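Local coordinates for protein 4-amino-4-deoxy-L-arabinose transferase or related glycosyltransferases of PMT family (Cupriavidus metallidurans, PDB 5EZM) that belongs to the GT-C membrane glycosyltransferases and probably transfers 4-amino-4-deoxy-L-arabinose from a polyprenyl phosphate carrier to lipid A, at residues A[68-73]-A[95-100]; A[74-79]-A[251-256]; A[85-90]-A[268-273]; A[262-267]-A[510-515]. All coordinates share one frame; numbering follows the deposited sequence.

Interaction 1: A[68-73]-A[95-100]; sequences EMFASG and VTVVGY. With MPG ([(Z)-octadec-9-enyl] (2R)-2,3-bis(oxidanyl)propanoate), chain H; MPG ([(Z)-octadec-9-enyl] (2R)-2,3-bis(oxidanyl)propanoate), chain B.
Phe70 and Tyr100 meet through a CH-pi contact: Tyr100 CB lies 3.9 Å from the centroid of the Phe70 ring and only 9° off its normal, over the middle of one face. CG of Phe70 stands anti to its backbone N (chi1 173°), and this carries the ring off its helix onto the root of the tyrosine side chain. The two rings are turned obliquely to each other, with Phe70 CB at the edge of the Tyr100 ring, 4.0 Å from CD2.

Apolar contacts continue along Val97, whose methyls divide the work. CG2 reaches Met69, 3.9 Å from its CB and equally near CG and SD, while CG1 turns to Phe70 CB at 4.2 Å. The axes of 68-72 and 95-100 approach to 9.4 Å and cross at -60°. Both helices fall in the chain between helices 31-47 and 112-133, both predicted to hold transmembrane spans, consistent with the juxtamembrane helices of the first periplasmic loop of a GT-C fold.

Polar bonds lie around this apolar centre. Tyr100 OH is hydrogen-bonded to Ala63 O, an additional tie to helix 58-72. At the end of that helix, Ser72 OG and Ser72 N grip Glu68 O from opposite faces of its plane.

Lipid forms the third kind of contact. Val98 sends CG2 to C2 of one MPG (chain B, 3.8 Å) and CG1 to C5 of a second (chain H, 4.0 Å), and C8 of the former lies obliquely beside the Phe70 ring. A serine in place of Phe70 would probably leave Tyr100 CB without the ring beneath it and the chain B lipid short of one apolar neighbour.

Interaction 2: A[74-79]-A[251-256]; sequences DWVTIR and FYLVSV. With MPG ([(Z)-octadec-9-enyl] (2R)-2,3-bis(oxidanyl)propanoate), chain K; MPG ([(Z)-octadec-9-enyl] (2R)-2,3-bis(oxidanyl)propanoate), chain C; MPG ([(Z)-octadec-9-enyl] (2R)-2,3-bis(oxidanyl)propanoate), chain B.
Val76 and Val254 bring the irregular loop 74-79 nearest to helix 251-256, their CA atoms 5.8 Å apart. One methyl carries most of the contact: Val76 CG1 rests between two consecutive helix residues, 3.7 Å from Leu253 CB and 3.8 Å from Val254 CB, close against the helix backbone. It is the branch anti to the backbone N (chi1 179°), whereas Val254 answers with CG2, which lies 3.6 Å from Val76 O. That carbonyl is also bound by Trp250 NE1, one more link from helix 236-257 to the loop.

The loop keeps its shape through Asp74. Its OD1 accepts from Val76 N at 3.0 Å, on the anti side, and from Thr77 N at 3.1 Å, nearly straight (173°) but from well above the carboxylate plane. The first bond is an Asx turn, and both donors come from the same face, fixing the backbone that presents Val76.

Trp75 takes no part in this contact and meets lipid instead. C6 of one MPG (chain C) stands over the centre of its indole, 3.5 Å from CD2, while C3 of another (chain B) approaches CH2 obliquely at 3.6 Å. The indole also meets the ring of Trp94, whose NE1 donates to Trp75 O. A glycine at Trp75 has no indole, which would probably leave the chain C lipid without its aromatic support and open a gap beside Trp94.

Across the two segments the chemistry is purely apolar, so the loop's shape probably owes much to its own Asx bonds and the tryptophan N-H groups, while fit against the helix, part of a predicted transmembrane span, depends on valine and leucine shape.

Interaction 3: A[85-90]-A[268-273]; sequences YFEKPP and HEHWQR. With PC (phosphocholine), chain D; MPG ([(Z)-octadec-9-enyl] (2R)-2,3-bis(oxidanyl)propanoate), chain E.
A bend at chi2 (-115°) turns the Glu87 carboxylate toward His268 and His270, whose imidazoles both swing out with CG anti to the backbone N. The three converge on a zinc ion, forming a Glu-His-His metal site that joins the loop before helix 91-103 to the one after helix 261-267. The ligands are Glu87 OE2, His268 NE2 and His270 ND1, so the zinc ties together two loops 178 residues apart.

The flat groups are set steeply against one another. The carboxylate plane stands 88° from the His268 ring and 72° from the His270 ring. Glu87 OE1 lies over a face of His270, 2.8 Å from ND1, but at the edge of His268, 3.4 Å from CD2. Neither approach is a hydrogen bond: Glu87 and His270 are brought together by the zinc that OE2 and ND1 both bind. In the second shell Phe264 stacks on the His268 ring and also touches Glu87.

The same residues border a bound phosphocholine. Its N-methyl groups reach the backbone of both loops, C4 lying 3.2 Å from Glu87 O and C3 lying 3.2 Å from His268 O; that same C3 also sits in the plane of the His268 ring, 3.5 Å from CD2.

Interaction 4: A[262-267]-A[510-515]; sequences PNFFFI and LTFGAT. With PC (phosphocholine), chain D; MPG ([(Z)-octadec-9-enyl] (2R)-2,3-bis(oxidanyl)propanoate), chain T.
Phe264 and Phe512 mark the nearest backbone approach of helical segments 262-267 and 510-515, yet their CA atoms remain 9.0 Å apart, so the gap is spanned by side chains alone. Each phenylalanine has CG anti to its backbone N (chi1 -176° for Phe264, -177° for Phe512), reaching out from its helix, and the two slide past each other in opposite directions.

The rings overlap without becoming parallel. Their centroids are 4.2 Å apart and their planes lie at 39°, an oblique pair. CD1 of Phe264 stands over the centre of the Phe512 ring, 3.4 Å from Phe512 CD1, while Phe512 CD2 lies over the Phe264 face toward its rim. All of the contact between the segments comes from this one pair.

Phe265 and Phe266 turn elsewhere. C4 of phosphocholine lies over a face of Phe265, 3.6 Å from CD1, and Phe266 is held between the ring of Phe265 on one face and, on the other, C5 of an MPG (chain T), 3.6 Å from Phe266 CD2.

Phe264 belongs to the second shell of the zinc site. The pair therefore connects that metal site in the GT-C membrane part to helix 511-516 of the aminoarabinose transferase C-terminal domain.

Interaction 3 holds the zinc site; interaction 2 touches each of the other three. Interaction 4 lies about 8 Å from interaction 3 between centres and supplies its aromatic wall: Phe264 CE2 comes 3.2 Å from Phe86 O, and both contacts border phosphocholine. Interaction 2, centred about 15 Å from interaction 3, joins it at the base of the short hairpin 79-84, where Ile78 O and Tyr85 N are 3.0 Å apart, and Ile78 CD1 packs on Pro90 CB. It also reaches interaction 4, Phe251 CE1 lying 3.9 Å from Phe265 CE2. Interaction 1 is more remote, about 20 Å from interaction 3 between centres, but continues directly into interaction 2, with Val97 CG1 3.5 Å from Trp75 CZ2; one MPG (chain B) touches both.

Interaction 1: A[68-73]-A[95-100]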
# COMPACT_ATOMS: atom_id res chain seq x y z
N GLU A 68 -4.60 8.26 -16.32
CA GLU A 68 -4.85 9.56 -16.93
C GLU A 68 -3.55 10.30 -17.19
O GLU A 68 -3.40 10.95 -18.23
CB GLU A 68 -5.79 10.39 -16.05
CG GLU A 68 -7.21 9.86 -16.03
CD GLU A 68 -8.11 10.62 -15.07
OE1 GLU A 68 -8.00 11.86 -15.01
OE2 GLU A 68 -8.91 9.96 -14.38
N MET A 69 -2.61 10.23 -16.25
CA MET A 69 -1.29 10.81 -16.49
C MET A 69 -0.63 10.16 -17.70
O MET A 69 -0.04 10.85 -18.54
CB MET A 69 -0.42 10.65 -15.24
CG MET A 69 0.94 11.29 -15.32
SD MET A 69 1.86 11.13 -13.78
CE MET A 69 0.81 12.02 -12.63
N PHE A 70 -0.75 8.84 -17.81
CA PHE A 70 -0.18 8.10 -18.93
C PHE A 70 -0.79 8.53 -20.26
O PHE A 70 -0.08 8.67 -21.26
CB PHE A 70 -0.40 6.60 -18.69
CG PHE A 70 -0.01 5.72 -19.84
CD1 PHE A 70 1.27 5.75 -20.36
CD2 PHE A 70 -0.92 4.81 -20.36
CE1 PHE A 70 1.63 4.91 -21.40
CE2 PHE A 70 -0.56 3.98 -21.40
CZ PHE A 70 0.72 4.03 -21.92
N ALA A 71 -2.10 8.77 -20.28
CA ALA A 71 -2.78 9.15 -21.51
C ALA A 71 -2.59 10.62 -21.85
O ALA A 71 -2.74 10.99 -23.02
CB ALA A 71 -4.27 8.84 -21.40
N SER A 72 -2.27 11.46 -20.87
CA SER A 72 -2.13 12.89 -21.12
C SER A 72 -0.69 13.34 -21.28
O SER A 72 -0.43 14.30 -22.01
CB SER A 72 -2.77 13.70 -19.98
OG SER A 72 -2.00 13.60 -18.80
N GLY A 73 0.26 12.68 -20.62
CA GLY A 73 1.64 13.11 -20.62
C GLY A 73 1.97 14.19 -19.62
O GLY A 73 3.15 14.53 -19.47
N VAL A 95 6.08 6.24 -11.13
CA VAL A 95 6.52 4.85 -11.27
C VAL A 95 5.46 4.03 -11.99
O VAL A 95 5.75 3.30 -12.95
CB VAL A 95 6.85 4.25 -9.89
CG1 VAL A 95 7.25 2.79 -10.04
CG2 VAL A 95 7.96 5.05 -9.22
N THR A 96 4.20 4.16 -11.57
CA THR A 96 3.13 3.40 -12.20
C THR A 96 3.03 3.73 -13.69
O THR A 96 2.76 2.84 -14.50
CB THR A 96 1.79 3.67 -11.52
OG1 THR A 96 1.90 3.41 -10.11
CG2 THR A 96 0.70 2.78 -12.11
N VAL A 97 3.28 4.99 -14.06
CA VAL A 97 3.16 5.38 -15.46
C VAL A 97 4.30 4.79 -16.28
O VAL A 97 4.10 4.36 -17.42
CB VAL A 97 3.10 6.91 -15.59
CG1 VAL A 97 3.35 7.33 -17.03
CG2 VAL A 97 1.75 7.43 -15.14
N VAL A 98 5.51 4.77 -15.72
CA VAL A 98 6.60 4.07 -16.40
C VAL A 98 6.22 2.61 -16.60
O VAL A 98 6.43 2.04 -17.68
CB VAL A 98 7.92 4.22 -15.62
CG1 VAL A 98 9.01 3.38 -16.26
CG2 VAL A 98 8.33 5.68 -15.56
N GLY A 99 5.63 1.98 -15.58
CA GLY A 99 5.16 0.62 -15.73
C GLY A 99 4.15 0.47 -16.86
O GLY A 99 4.20 -0.48 -17.63
N TYR A 100 3.22 1.43 -16.97
CA TYR A 100 2.24 1.41 -18.05
C TYR A 100 2.92 1.51 -19.41
O TYR A 100 2.54 0.82 -20.36
CB TYR A 100 1.24 2.55 -17.88
CG TYR A 100 0.22 2.37 -16.79
CD1 TYR A 100 -0.04 1.12 -16.24
CD2 TYR A 100 -0.51 3.45 -16.30
CE1 TYR A 100 -0.98 0.95 -15.24
CE2 TYR A 100 -1.45 3.30 -15.31
CZ TYR A 100 -1.69 2.05 -14.78
OH TYR A 100 -2.63 1.90 -13.79
C2 MPG H . 10.93 4.52 -12.41
C3 MPG H . 11.71 3.49 -11.60
C4 MPG H . 11.27 2.05 -11.83
C5 MPG H . 10.01 1.92 -12.72
C6 MPG H . 9.64 0.46 -13.01
C7 MPG H . 8.25 0.32 -13.65
C1 MPG H . 11.28 5.96 -12.02
C2 MPG B . 10.29 7.32 -18.36
C3 MPG B . 9.35 8.20 -19.18
C4 MPG B . 8.11 7.45 -19.63
C5 MPG B . 7.44 8.08 -20.86
C6 MPG B . 5.96 7.68 -20.98
C7 MPG B . 5.27 8.35 -22.19
C8 MPG B . 3.79 8.70 -21.90
C9 MPG B . 3.11 9.43 -23.09
C1 MPG B . 11.46 8.10 -17.76

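Interaction 2: A[74-79]-A[251-256]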
# COMPACT_ATOMS: atom_id res chain seq x y z
N ASP A 74 0.97 14.75 -18.94
CA ASP A 74 1.20 15.78 -17.93
C ASP A 74 1.62 15.10 -16.63
O ASP A 74 0.78 14.61 -15.88
CB ASP A 74 -0.05 16.63 -17.74
CG ASP A 74 0.22 17.91 -16.96
OD1 ASP A 74 1.26 18.00 -16.27
OD2 ASP A 74 -0.61 18.83 -17.04
N TRP A 75 2.92 15.07 -16.37
CA TRP A 75 3.46 14.48 -15.15
C TRP A 75 3.54 15.46 -14.00
O TRP A 75 4.12 15.13 -12.96
CB TRP A 75 4.85 13.89 -15.42
CG TRP A 75 4.86 12.65 -16.25
CD1 TRP A 75 3.98 12.31 -17.25
CD2 TRP A 75 5.78 11.55 -16.15
NE1 TRP A 75 4.31 11.09 -17.78
CE2 TRP A 75 5.41 10.60 -17.13
CE3 TRP A 75 6.89 11.29 -15.34
CZ2 TRP A 75 6.11 9.41 -17.30
CZ3 TRP A 75 7.58 10.11 -15.52
CH2 TRP A 75 7.19 9.19 -16.49
N VAL A 76 2.99 16.66 -14.15
CA VAL A 76 3.06 17.71 -13.13
C VAL A 76 1.71 17.92 -12.46
O VAL A 76 1.60 17.85 -11.24
CB VAL A 76 3.60 19.03 -13.73
CG1 VAL A 76 3.65 20.11 -12.67
CG2 VAL A 76 4.96 18.81 -14.36
N THR A 77 0.67 18.18 -13.25
CA THR A 77 -0.66 18.46 -12.73
C THR A 77 -1.41 17.14 -12.60
O THR A 77 -1.96 16.63 -13.58
CB THR A 77 -1.40 19.45 -13.63
OG1 THR A 77 -0.55 20.58 -13.88
CG2 THR A 77 -2.68 19.93 -12.96
N ILE A 78 -1.44 16.59 -11.39
CA ILE A 78 -2.13 15.34 -11.13
C ILE A 78 -3.63 15.54 -11.31
O ILE A 78 -4.21 16.53 -10.84
CB ILE A 78 -1.80 14.82 -9.72
CG1 ILE A 78 -0.29 14.59 -9.58
CG2 ILE A 78 -2.55 13.54 -9.42
CD1 ILE A 78 0.13 14.26 -8.17
N ARG A 79 -4.28 14.59 -11.98
CA ARG A 79 -5.72 14.65 -12.21
C ARG A 79 -6.37 13.31 -11.92
O ARG A 79 -5.79 12.25 -12.19
CB ARG A 79 -6.03 15.09 -13.65
CG ARG A 79 -5.73 16.56 -13.90
CD ARG A 79 -6.28 17.03 -15.24
NE ARG A 79 -5.96 18.43 -15.47
CZ ARG A 79 -6.74 19.44 -15.13
NH1 ARG A 79 -7.91 19.21 -14.55
NH2 ARG A 79 -6.37 20.69 -15.38
N PHE A 251 7.42 20.68 -7.11
CA PHE A 251 6.61 21.59 -6.31
C PHE A 251 6.57 22.98 -6.92
O PHE A 251 5.51 23.62 -6.97
CB PHE A 251 7.14 21.63 -4.87
CG PHE A 251 6.75 20.44 -4.05
CD1 PHE A 251 5.62 20.47 -3.25
CD2 PHE A 251 7.50 19.27 -4.10
CE1 PHE A 251 5.25 19.36 -2.50
CE2 PHE A 251 7.13 18.16 -3.36
CZ PHE A 251 6.01 18.21 -2.56
N TYR A 252 7.70 23.46 -7.43
CA TYR A 252 7.72 24.73 -8.13
C TYR A 252 6.86 24.68 -9.38
O TYR A 252 6.08 25.61 -9.65
CB TYR A 252 9.15 25.14 -8.48
CG TYR A 252 9.24 26.42 -9.28
CD1 TYR A 252 9.20 27.65 -8.65
CD2 TYR A 252 9.35 26.39 -10.67
CE1 TYR A 252 9.27 28.83 -9.38
CE2 TYR A 252 9.42 27.56 -11.40
CZ TYR A 252 9.39 28.77 -10.75
OH TYR A 252 9.46 29.95 -11.47
N LEU A 253 6.98 23.61 -10.17
CA LEU A 253 6.22 23.53 -11.41
C LEU A 253 4.72 23.52 -11.15
O LEU A 253 3.97 24.30 -11.75
CB LEU A 253 6.65 22.28 -12.20
CG LEU A 253 8.03 22.37 -12.85
CD1 LEU A 253 8.43 21.02 -13.43
CD2 LEU A 253 8.05 23.44 -13.92
N VAL A 254 4.27 22.66 -10.24
CA VAL A 254 2.84 22.56 -9.98
C VAL A 254 2.32 23.81 -9.27
O VAL A 254 1.16 24.18 -9.44
CB VAL A 254 2.53 21.27 -9.19
CG1 VAL A 254 2.89 21.43 -7.72
CG2 VAL A 254 1.07 20.87 -9.37
N SER A 255 3.17 24.48 -8.49
CA SER A 255 2.74 25.70 -7.82
C SER A 255 2.63 26.86 -8.80
O SER A 255 1.74 27.71 -8.68
CB SER A 255 3.71 26.06 -6.69
OG SER A 255 3.70 25.07 -5.67
N VAL A 256 3.54 26.92 -9.78
CA VAL A 256 3.49 27.98 -10.79
C VAL A 256 2.31 27.76 -11.72
O VAL A 256 1.50 28.67 -11.95
CB VAL A 256 4.82 28.04 -11.57
CG1 VAL A 256 4.63 28.80 -12.87
CG2 VAL A 256 5.90 28.68 -10.72
C2 MPG K . 9.45 21.16 0.01
C3 MPG K . 9.60 22.09 -1.19
C4 MPG K . 8.39 22.99 -1.36
C5 MPG K . 8.51 23.98 -2.53
C6 MPG K . 7.40 25.04 -2.48
C7 MPG K . 7.13 25.70 -3.85
C8 MPG K . 5.90 26.64 -3.81
C1 MPG K . 10.73 20.38 0.34
C2 MPG C . 5.68 12.99 -23.06
C3 MPG C . 6.44 12.22 -21.98
C4 MPG C . 6.56 13.01 -20.69
C5 MPG C . 7.76 12.56 -19.84
C6 MPG C . 7.79 13.23 -18.45
C1 MPG C . 5.88 12.38 -24.45
C2 MPG B . 10.29 7.32 -18.36
C3 MPG B . 9.35 8.20 -19.18
C4 MPG B . 8.11 7.45 -19.63
C5 MPG B . 7.44 8.08 -20.86
C6 MPG B . 5.96 7.68 -20.98
C7 MPG B . 5.27 8.35 -22.19
C8 MPG B . 3.79 8.70 -21.90
C9 MPG B . 3.11 9.43 -23.09
C1 MPG B . 11.46 8.10 -17.76

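Interaction 3: A[85-90]-A[268-273]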
# COMPACT_ATOMS: atom_id res chain seq x y z
N TYR A 85 -6.29 16.77 -8.65
CA TYR A 85 -6.19 15.99 -7.42
C TYR A 85 -4.87 16.38 -6.76
O TYR A 85 -3.80 15.92 -7.17
CB TYR A 85 -6.25 14.50 -7.72
CG TYR A 85 -6.36 13.62 -6.50
CD1 TYR A 85 -7.54 13.56 -5.76
CD2 TYR A 85 -5.29 12.83 -6.08
CE1 TYR A 85 -7.65 12.75 -4.64
CE2 TYR A 85 -5.39 12.02 -4.96
CZ TYR A 85 -6.57 11.99 -4.25
OH TYR A 85 -6.68 11.18 -3.13
N PHE A 86 -4.95 17.24 -5.75
CA PHE A 86 -3.78 17.76 -5.05
C PHE A 86 -3.66 17.21 -3.63
O PHE A 86 -3.09 17.88 -2.76
CB PHE A 86 -3.80 19.29 -5.03
CG PHE A 86 -3.68 19.92 -6.38
CD1 PHE A 86 -3.10 19.23 -7.44
CD2 PHE A 86 -4.13 21.21 -6.60
CE1 PHE A 86 -2.98 19.81 -8.69
CE2 PHE A 86 -4.01 21.81 -7.85
CZ PHE A 86 -3.44 21.11 -8.90
N GLU A 87 -4.18 16.01 -3.39
CA GLU A 87 -4.10 15.43 -2.05
C GLU A 87 -2.85 14.57 -1.85
O GLU A 87 -2.57 14.20 -0.70
CB GLU A 87 -5.37 14.60 -1.75
CG GLU A 87 -6.70 15.28 -2.13
CD GLU A 87 -7.63 15.63 -0.94
OE1 GLU A 87 -7.30 15.35 0.23
OE2 GLU A 87 -8.72 16.20 -1.19
N LYS A 88 -2.10 14.26 -2.90
CA LYS A 88 -0.92 13.40 -2.81
C LYS A 88 0.16 13.87 -3.77
O LYS A 88 -0.14 14.45 -4.82
CB LYS A 88 -1.24 11.93 -3.12
CG LYS A 88 -2.32 11.30 -2.26
CD LYS A 88 -1.87 11.12 -0.82
CE LYS A 88 -3.02 10.62 0.03
NZ LYS A 88 -2.66 10.46 1.46
N PRO A 89 1.43 13.63 -3.44
CA PRO A 89 2.54 13.90 -4.37
C PRO A 89 2.65 12.80 -5.42
O PRO A 89 2.03 11.74 -5.26
CB PRO A 89 3.77 13.94 -3.46
CG PRO A 89 3.24 14.04 -2.07
CD PRO A 89 1.93 13.33 -2.08
N PRO A 90 3.43 13.00 -6.48
CA PRO A 90 3.27 12.18 -7.70
C PRO A 90 4.22 11.01 -7.91
O PRO A 90 4.08 10.34 -8.94
CB PRO A 90 3.49 13.23 -8.79
CG PRO A 90 4.57 14.08 -8.23
CD PRO A 90 4.32 14.15 -6.73
N HIS A 268 -4.76 22.06 3.46
CA HIS A 268 -6.00 21.30 3.41
C HIS A 268 -6.05 20.19 4.46
O HIS A 268 -5.29 19.22 4.39
CB HIS A 268 -6.22 20.70 2.02
CG HIS A 268 -7.38 19.76 1.94
ND1 HIS A 268 -8.68 20.17 2.10
CD2 HIS A 268 -7.43 18.42 1.72
CE1 HIS A 268 -9.49 19.13 1.98
NE2 HIS A 268 -8.75 18.06 1.75
N GLU A 269 -6.95 20.32 5.43
CA GLU A 269 -7.24 19.24 6.37
C GLU A 269 -8.21 18.28 5.69
O GLU A 269 -9.41 18.56 5.58
CB GLU A 269 -7.83 19.78 7.67
CG GLU A 269 -6.80 20.37 8.64
CD GLU A 269 -6.47 21.82 8.35
OE1 GLU A 269 -7.21 22.45 7.57
OE2 GLU A 269 -5.47 22.33 8.90
N HIS A 270 -7.69 17.15 5.22
CA HIS A 270 -8.49 16.17 4.50
C HIS A 270 -9.19 15.22 5.46
O HIS A 270 -8.63 14.84 6.50
CB HIS A 270 -7.62 15.38 3.53
CG HIS A 270 -8.37 14.34 2.76
ND1 HIS A 270 -9.40 14.64 1.90
CD2 HIS A 270 -8.23 12.99 2.72
CE1 HIS A 270 -9.87 13.53 1.36
NE2 HIS A 270 -9.17 12.51 1.84
N TRP A 271 -10.41 14.84 5.12
CA TRP A 271 -11.17 13.89 5.92
C TRP A 271 -12.22 13.23 5.03
O TRP A 271 -12.76 13.85 4.11
CB TRP A 271 -11.83 14.56 7.12
CG TRP A 271 -12.88 15.57 6.76
CD1 TRP A 271 -12.68 16.85 6.34
CD2 TRP A 271 -14.31 15.38 6.80
NE1 TRP A 271 -13.89 17.47 6.11
CE2 TRP A 271 -14.90 16.59 6.39
CE3 TRP A 271 -15.13 14.31 7.14
CZ2 TRP A 271 -16.28 16.76 6.31
CZ3 TRP A 271 -16.51 14.47 7.06
CH2 TRP A 271 -17.07 15.69 6.65
N GLN A 272 -12.51 11.97 5.32
CA GLN A 272 -13.46 11.18 4.56
C GLN A 272 -14.47 10.55 5.51
O GLN A 272 -14.31 10.56 6.74
CB GLN A 272 -12.76 10.10 3.73
CG GLN A 272 -11.82 10.67 2.67
CD GLN A 272 -10.98 9.60 2.00
OE1 GLN A 272 -10.83 8.50 2.51
NE2 GLN A 272 -10.44 9.93 0.83
N ARG A 273 -15.53 9.99 4.94
CA ARG A 273 -16.57 9.32 5.72
C ARG A 273 -16.80 7.90 5.21
O ARG A 273 -16.13 6.96 5.64
CB ARG A 273 -17.87 10.11 5.68
P1 PC D . 1.58 17.60 4.51
O1 PC D . 2.59 16.79 3.73
O3 PC D . 2.16 18.96 4.79
O4 PC D . 1.27 16.91 5.82
O2 PC D . 0.18 17.77 3.64
C1 PC D . -0.96 17.03 4.00
C2 PC D . -2.24 17.70 3.46
N1 PC D . -2.87 16.89 2.43
C3 PC D . -4.01 17.61 1.88
C4 PC D . -1.94 16.62 1.36
C5 PC D . -3.34 15.64 3.00
C2 MPG E . -4.83 15.41 7.96
C3 MPG E . -4.81 16.77 8.66
C4 MPG E . -4.80 16.64 10.17
C5 MPG E . -5.06 17.98 10.88
C6 MPG E . -4.88 17.88 12.41
C1 MPG E . -4.91 15.54 6.44

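Interaction 4: A[262-267]-A[510-515]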
# COMPACT_ATOMS: atom_id res chain seq x y z
N PRO A 262 -0.10 25.16 -3.43
CA PRO A 262 0.59 25.09 -2.13
C PRO A 262 -0.32 25.29 -0.93
O PRO A 262 -0.20 24.55 0.06
CB PRO A 262 1.66 26.19 -2.23
CG PRO A 262 1.17 27.11 -3.29
CD PRO A 262 0.43 26.25 -4.27
N ASN A 263 -1.24 26.26 -1.00
CA ASN A 263 -2.17 26.46 0.11
C ASN A 263 -3.00 25.21 0.36
O ASN A 263 -3.25 24.85 1.52
CB ASN A 263 -3.08 27.66 -0.19
CG ASN A 263 -3.97 28.02 0.98
OD1 ASN A 263 -3.76 27.55 2.10
ND2 ASN A 263 -4.96 28.86 0.74
N PHE A 264 -3.43 24.53 -0.70
CA PHE A 264 -4.18 23.29 -0.53
C PHE A 264 -3.31 22.20 0.07
O PHE A 264 -3.55 21.74 1.19
CB PHE A 264 -4.76 22.84 -1.87
CG PHE A 264 -5.63 21.61 -1.77
CD1 PHE A 264 -6.99 21.73 -1.51
CD2 PHE A 264 -5.09 20.34 -1.92
CE1 PHE A 264 -7.79 20.61 -1.41
CE2 PHE A 264 -5.89 19.22 -1.82
CZ PHE A 264 -7.24 19.35 -1.56
N PHE A 265 -2.27 21.80 -0.66
CA PHE A 265 -1.47 20.64 -0.26
C PHE A 265 -0.85 20.82 1.12
O PHE A 265 -0.64 19.83 1.83
CB PHE A 265 -0.38 20.38 -1.30
CG PHE A 265 0.43 19.15 -1.03
CD1 PHE A 265 -0.02 17.91 -1.45
CD2 PHE A 265 1.64 19.23 -0.36
CE1 PHE A 265 0.73 16.77 -1.20
CE2 PHE A 265 2.39 18.10 -0.11
CZ PHE A 265 1.93 16.87 -0.53
N PHE A 266 -0.55 22.05 1.52
CA PHE A 266 0.06 22.26 2.83
C PHE A 266 -0.94 22.70 3.89
O PHE A 266 -0.57 22.73 5.07
CB PHE A 266 1.18 23.30 2.73
CG PHE A 266 2.38 22.83 1.95
CD1 PHE A 266 3.17 21.80 2.42
CD2 PHE A 266 2.71 23.43 0.74
CE1 PHE A 266 4.27 21.36 1.70
CE2 PHE A 266 3.80 23.00 0.02
CZ PHE A 266 4.58 21.96 0.49
N ILE A 267 -2.18 23.02 3.53
CA ILE A 267 -3.12 23.55 4.51
C ILE A 267 -4.39 22.71 4.57
O ILE A 267 -5.03 22.62 5.62
CB ILE A 267 -3.43 25.03 4.20
CG1 ILE A 267 -2.16 25.87 4.31
CG2 ILE A 267 -4.47 25.59 5.17
CD1 ILE A 267 -1.50 25.82 5.67
N LEU A 510 -12.97 14.88 -4.77
CA LEU A 510 -12.80 15.68 -5.97
C LEU A 510 -13.47 17.05 -5.87
O LEU A 510 -13.37 17.84 -6.81
CB LEU A 510 -13.34 14.93 -7.19
CG LEU A 510 -12.48 13.75 -7.66
CD1 LEU A 510 -13.16 12.99 -8.78
CD2 LEU A 510 -11.11 14.24 -8.10
N THR A 511 -14.13 17.33 -4.74
CA THR A 511 -14.80 18.61 -4.54
C THR A 511 -13.92 19.78 -4.95
O THR A 511 -14.33 20.63 -5.76
CB THR A 511 -15.23 18.75 -3.08
OG1 THR A 511 -16.41 17.96 -2.85
CG2 THR A 511 -15.51 20.21 -2.74
N PHE A 512 -12.70 19.84 -4.42
CA PHE A 512 -11.79 20.93 -4.74
C PHE A 512 -11.60 21.05 -6.24
O PHE A 512 -11.76 22.13 -6.82
CB PHE A 512 -10.46 20.73 -4.02
CG PHE A 512 -9.48 21.85 -4.23
CD1 PHE A 512 -9.54 22.99 -3.45
CD2 PHE A 512 -8.50 21.76 -5.21
CE1 PHE A 512 -8.65 24.02 -3.64
CE2 PHE A 512 -7.60 22.79 -5.40
CZ PHE A 512 -7.68 23.92 -4.61
N GLY A 513 -11.27 19.94 -6.90
CA GLY A 513 -11.11 19.97 -8.34
C GLY A 513 -12.38 20.41 -9.04
O GLY A 513 -12.33 21.14 -10.04
N ALA A 514 -13.53 20.00 -8.52
CA ALA A 514 -14.80 20.39 -9.13
C ALA A 514 -15.05 21.88 -9.02
O ALA A 514 -15.83 22.42 -9.81
CB ALA A 514 -15.95 19.61 -8.49
N THR A 515 -14.41 22.56 -8.07
CA THR A 515 -14.70 23.97 -7.84
C THR A 515 -13.73 24.91 -8.55
O THR A 515 -14.12 26.01 -8.94
CB THR A 515 -14.69 24.27 -6.34
OG1 THR A 515 -15.44 23.25 -5.66
CG2 THR A 515 -15.33 25.62 -6.06
P1 PC D . 1.58 17.60 4.51
O1 PC D . 2.59 16.79 3.73
O3 PC D . 2.16 18.96 4.79
O4 PC D . 1.27 16.91 5.82
O2 PC D . 0.18 17.77 3.64
C1 PC D . -0.96 17.03 4.00
C2 PC D . -2.24 17.70 3.46
N1 PC D . -2.87 16.89 2.43
C3 PC D . -4.01 17.61 1.88
C4 PC D . -1.94 16.62 1.36
C5 PC D . -3.34 15.64 3.00
C2 MPG T . 8.41 24.33 3.25
C3 MPG T . 7.12 24.13 2.45
C4 MPG T . 6.46 25.45 2.07
C5 MPG T . 5.01 25.53 2.57
C6 MPG T . 4.23 26.71 1.97
C7 MPG T . 2.92 26.98 2.73
C8 MPG T . 1.99 27.95 1.96
C9 MPG T . 0.82 28.48 2.83
C10 MPG T . 0.06 29.64 2.14
C11 MPG T . -0.42 30.70 3.15
C12 MPG T . -0.90 32.02 2.45
C13 MPG T . -1.57 32.99 3.44
C1 MPG T . 8.68 23.16 4.21